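Local coordinates for protein putative NAD(P)H nitroreductase MhqN (Bacillus subtilis, PDB 3BEM) that binds FMN as a homodimeric flavoprotein and is a putative NAD(P)H-dependent nitroreductase that may contribute to the breakdown of aromatic compounds, at residues B[26-35]-B[81-89]. The protein carries 3 engineered substitutions. Sequence-based numbering, arbitrary orientation.
Sequences ASNFLSGHPI and YKVVSSSAV. With FMN (flavin mononucleotide), chain G; PGO (S-1,2-propanediol), chain H.
The Phe29 ring overlaps Lys82 of helix 82-85 and Ser86 just beyond it, meeting Ser86 obliquely, with CD2 3.7 Å from Ser86 CA and CE2 4.0 Å from Lys82 CB. With CG anti to the carbonyl carbon (chi1 -63°), the ring is turned in toward Ser86, while Ser85 OG sits in plane at its edge; a water joins that hydroxyl to Phe29 N. Lys82 bends at chi3 (83°), which brings NZ to Ala26 O at 2.9 Å, in the carbonyl plane on a lone pair, and to O2 of the flavin at 2.8 Å; a water bound to Ser27 O is a third partner. Lys82 thereby forms one part of the FMN pocket of the nitroreductase fold, tying the 26-35 loop to the pyrimidine end of the isoalloxazine. A methionine in its place would probably leave flavin O2 and Ala26 O without this shared donor. Farther along, Ser87 and Ala88 form a classic beta bulge opposite Ile194. Ser87 OG donates to His33 O at 2.6 Å, tilted 32° from the carbonyl plane, and accepts from a water that also donates to Leu30 O. Ile35 CG2 meets Ala88 CB at 3.8 Å, and a propanediol, probably from the crystallisation liquor, bridges Ile35 N to Ser87 O.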
loop_
_atom_site.group_PDB
_atom_site.type_symbol
_atom_site.label_atom_id
_atom_site.label_comp_id
_atom_site.label_asym_id
_atom_site.label_seq_id
_atom_site.Cartn_x
_atom_site.Cartn_y
_atom_site.Cartn_z
ATOM N N ALA B 26 -9.445 13.722 -0.777
ATOM C CA ALA B 26 -9.882 15.122 -0.984
ATOM C C ALA B 26 -10.108 15.496 -2.435
ATOM O O ALA B 26 -9.305 15.168 -3.309
ATOM C CB ALA B 26 -8.870 16.086 -0.384
ATOM N N SER B 27 -11.190 16.185 -2.695
ATOM C CA SER B 27 -11.392 16.723 -4.045
ATOM C C SER B 27 -10.945 18.175 -4.167
ATOM O O SER B 27 -10.638 18.614 -5.271
ATOM C CB SER B 27 -12.846 16.571 -4.511
ATOM O OG SER B 27 -13.720 17.214 -3.624
ATOM N N ASN B 28 -10.916 18.885 -3.042
ATOM C CA ASN B 28 -10.510 20.281 -2.976
ATOM C C ASN B 28 -9.628 20.434 -1.765
ATOM O O ASN B 28 -9.645 19.570 -0.885
ATOM C CB ASN B 28 -11.737 21.212 -2.828
ATOM C CG ASN B 28 -12.520 21.014 -1.486
ATOM O OD1 ASN B 28 -12.268 21.705 -0.452
ATOM N ND2 ASN B 28 -13.514 20.121 -1.527
ATOM N N PHE B 29 -8.864 21.521 -1.713
ATOM C CA PHE B 29 -8.239 21.953 -0.472
ATOM C C PHE B 29 -8.502 23.445 -0.267
ATOM O O PHE B 29 -8.690 24.182 -1.243
ATOM C CB PHE B 29 -6.730 21.699 -0.499
ATOM C CG PHE B 29 -6.372 20.272 -0.595
ATOM C CD1 PHE B 29 -6.497 19.468 0.532
ATOM C CD2 PHE B 29 -5.870 19.728 -1.760
ATOM C CE1 PHE B 29 -6.135 18.126 0.494
ATOM C CE2 PHE B 29 -5.574 18.415 -1.858
ATOM C CZ PHE B 29 -5.655 17.588 -0.704
ATOM N N LEU B 30 -8.481 23.849 1.002
ATOM C CA LEU B 30 -8.655 25.209 1.463
ATOM C C LEU B 30 -7.328 25.935 1.734
ATOM O O LEU B 30 -6.363 25.356 2.206
ATOM C CB LEU B 30 -9.492 25.252 2.741
ATOM C CG LEU B 30 -10.961 24.812 2.640
ATOM C CD1 LEU B 30 -11.550 24.680 4.045
ATOM C CD2 LEU B 30 -11.787 25.796 1.811
ATOM N N SER B 31 -7.321 27.245 1.447
ATOM C CA SER B 31 -6.162 28.106 1.742
ATOM C C SER B 31 -6.158 28.414 3.220
ATOM O O SER B 31 -7.198 28.260 3.889
ATOM C CB SER B 31 -6.198 29.384 0.864
ATOM O OG SER B 31 -6.155 29.003 -0.539
ATOM N N GLY B 32 -4.979 28.794 3.735
ATOM C CA GLY B 32 -4.817 29.201 5.117
ATOM C C GLY B 32 -4.537 28.097 6.093
ATOM O O GLY B 32 -4.676 28.298 7.323
ATOM N N HIS B 33 -4.072 26.954 5.570
ATOM C CA HIS B 33 -3.727 25.803 6.369
ATOM C C HIS B 33 -2.305 25.349 6.069
ATOM O O HIS B 33 -2.053 24.233 5.592
ATOM C CB HIS B 33 -4.804 24.724 6.140
ATOM C CG HIS B 33 -6.154 25.199 6.563
ATOM N ND1 HIS B 33 -6.566 25.181 7.879
ATOM C CD2 HIS B 33 -7.143 25.787 5.863
ATOM C CE1 HIS B 33 -7.783 25.682 7.958
ATOM N NE2 HIS B 33 -8.158 26.062 6.746
ATOM N N PRO B 34 -1.333 26.186 6.378
ATOM C CA PRO B 34 0.047 25.786 6.077
ATOM C C PRO B 34 0.401 24.558 6.865
ATOM O O PRO B 34 -0.045 24.392 7.994
ATOM C CB PRO B 34 0.879 27.022 6.495
ATOM C CG PRO B 34 0.023 27.754 7.408
ATOM C CD PRO B 34 -1.400 27.490 7.059
ATOM N N ILE B 35 1.209 23.703 6.252
ATOM C CA ILE B 35 1.771 22.529 6.917
ATOM C C ILE B 35 3.273 22.689 7.077
ATOM O O ILE B 35 3.913 23.245 6.198
ATOM C CB ILE B 35 1.390 21.247 6.145
ATOM C CG1 ILE B 35 1.556 19.987 7.019
ATOM C CG2 ILE B 35 2.193 21.091 4.889
ATOM C CD1 ILE B 35 1.028 18.667 6.403
ATOM N N TYR B 81 -5.921 21.194 -10.255
ATOM C CA TYR B 81 -5.732 22.367 -9.427
ATOM C C TYR B 81 -5.437 22.072 -7.972
ATOM O O TYR B 81 -4.771 22.872 -7.291
ATOM C CB TYR B 81 -6.980 23.217 -9.502
ATOM C CG TYR B 81 -6.859 24.468 -8.683
ATOM C CD1 TYR B 81 -6.029 25.493 -9.087
ATOM C CD2 TYR B 81 -7.589 24.618 -7.499
ATOM C CE1 TYR B 81 -5.892 26.646 -8.316
ATOM C CE2 TYR B 81 -7.449 25.751 -6.728
ATOM C CZ TYR B 81 -6.603 26.755 -7.148
ATOM O OH TYR B 81 -6.510 27.903 -6.392
ATOM N N LYS B 82 -5.859 20.910 -7.486
ATOM C CA LYS B 82 -5.534 20.547 -6.098
ATOM C C LYS B 82 -4.016 20.531 -5.773
ATOM O O LYS B 82 -3.650 20.704 -4.620
ATOM C CB LYS B 82 -6.263 19.243 -5.684
ATOM C CG LYS B 82 -5.748 18.021 -6.332
ATOM C CD LYS B 82 -6.601 16.749 -5.922
ATOM C CE LYS B 82 -7.812 16.606 -6.736
ATOM N NZ LYS B 82 -8.600 15.555 -6.118
ATOM N N VAL B 83 -3.141 20.352 -6.769
ATOM C CA VAL B 83 -1.702 20.492 -6.544
ATOM C C VAL B 83 -1.374 21.912 -6.046
ATOM O O VAL B 83 -0.515 22.085 -5.170
ATOM C CB VAL B 83 -0.870 20.122 -7.803
ATOM C CG1 VAL B 83 0.535 20.658 -7.723
ATOM C CG2 VAL B 83 -0.819 18.618 -7.990
ATOM N N VAL B 84 -2.071 22.909 -6.591
ATOM C CA VAL B 84 -1.877 24.330 -6.196
ATOM C C VAL B 84 -2.500 24.666 -4.837
ATOM O O VAL B 84 -1.854 25.300 -3.996
ATOM C CB VAL B 84 -2.406 25.252 -7.334
ATOM C CG1 VAL B 84 -2.366 26.755 -6.955
ATOM C CG2 VAL B 84 -1.601 24.967 -8.607
ATOM N N SER B 85 -3.741 24.237 -4.618
ATOM C CA SER B 85 -4.480 24.594 -3.392
ATOM C C SER B 85 -4.004 23.807 -2.165
ATOM O O SER B 85 -4.208 24.233 -1.051
ATOM C CB SER B 85 -5.966 24.371 -3.561
ATOM O OG SER B 85 -6.225 23.021 -3.930
ATOM N N SER B 86 -3.438 22.619 -2.385
ATOM C CA SER B 86 -2.891 21.816 -1.292
ATOM C C SER B 86 -1.894 22.527 -0.403
ATOM O O SER B 86 -1.231 23.491 -0.815
ATOM C CB SER B 86 -2.188 20.565 -1.836
ATOM O OG SER B 86 -1.053 20.877 -2.626
ATOM N N SER B 87 -1.789 22.065 0.829
ATOM C CA SER B 87 -0.734 22.554 1.720
ATOM C C SER B 87 0.651 22.060 1.337
ATOM O O SER B 87 1.622 22.786 1.504
ATOM C CB SER B 87 -1.053 22.203 3.162
ATOM O OG SER B 87 -2.326 22.719 3.494
ATOM N N ALA B 88 0.730 20.839 0.810
ATOM C CA ALA B 88 1.964 20.273 0.301
ATOM C C ALA B 88 1.611 19.220 -0.746
ATOM O O ALA B 88 0.494 18.666 -0.753
ATOM C CB ALA B 88 2.812 19.663 1.418
ATOM N N VAL B 89 2.545 18.976 -1.660
ATOM C CA VAL B 89 2.436 17.909 -2.661
ATOM C C VAL B 89 3.604 16.947 -2.435
ATOM O O VAL B 89 4.741 17.412 -2.376
ATOM C CB VAL B 89 2.473 18.410 -4.127
ATOM C CG1 VAL B 89 2.233 17.160 -5.039
ATOM C CG2 VAL B 89 1.424 19.475 -4.419
HETATM N N1 FMN G . -8.047 11.401 -7.267
HETATM C C2 FMN G . -7.879 12.503 -8.067
HETATM O O2 FMN G . -8.654 13.451 -7.889
HETATM N N3 FMN G . -6.885 12.552 -9.009
HETATM C C4 FMN G . -6.041 11.478 -9.243
HETATM O O4 FMN G . -5.082 11.645 -10.026
HETATM C C4A FMN G . -6.207 10.360 -8.428
HETATM N N5 FMN G . -5.399 9.236 -8.622
HETATM C C5A FMN G . -5.521 8.193 -7.723
HETATM C C6 FMN G . -4.618 7.122 -7.844
HETATM C C7 FMN G . -4.695 6.057 -6.939
HETATM C C7M FMN G . -3.519 5.085 -6.906
HETATM C C8 FMN G . -5.659 6.027 -5.941
HETATM C C8M FMN G . -5.478 5.099 -4.744
HETATM C C9 FMN G . -6.594 7.059 -5.849
HETATM C C9A FMN G . -6.504 8.152 -6.711
HETATM N N10 FMN G . -7.405 9.231 -6.605
HETATM C C10 FMN G . -7.204 10.326 -7.435
HETATM C "C1'" FMN G . -8.538 9.145 -5.642
HETATM C "C2'" FMN G . -9.640 8.142 -5.996
HETATM O "O2'" FMN G . -10.489 8.733 -6.969
HETATM C "C3'" FMN G . -10.411 7.837 -4.720
HETATM O "O3'" FMN G . -9.491 7.179 -3.806
HETATM C "C4'" FMN G . -11.699 7.039 -4.934
HETATM O "O4'" FMN G . -12.611 7.799 -5.746
HETATM C "C5'" FMN G . -12.347 6.714 -3.559
HETATM O "O5'" FMN G . -12.639 7.899 -2.784
HETATM P P FMN G . -12.503 7.773 -1.189
HETATM O O1P FMN G . -13.467 6.720 -0.746
HETATM O O2P FMN G . -11.070 7.396 -1.079
HETATM O O3P FMN G . -12.835 9.132 -0.628
HETATM C C1 PGO H . 2.520 25.674 3.283
HETATM C C2 PGO H . 4.024 25.410 3.260
HETATM C C3 PGO H . 4.779 26.522 2.506
HETATM O O1 PGO H . 1.736 24.521 3.613
HETATM O O2 PGO H . 4.507 25.271 4.619
HETATM O O HOH W 1 -10.790 16.719 -7.516
HETATM O O HOH W 2 -8.761 22.680 -4.620
HETATM O O HOH W 3 -5.218 22.929 2.594
#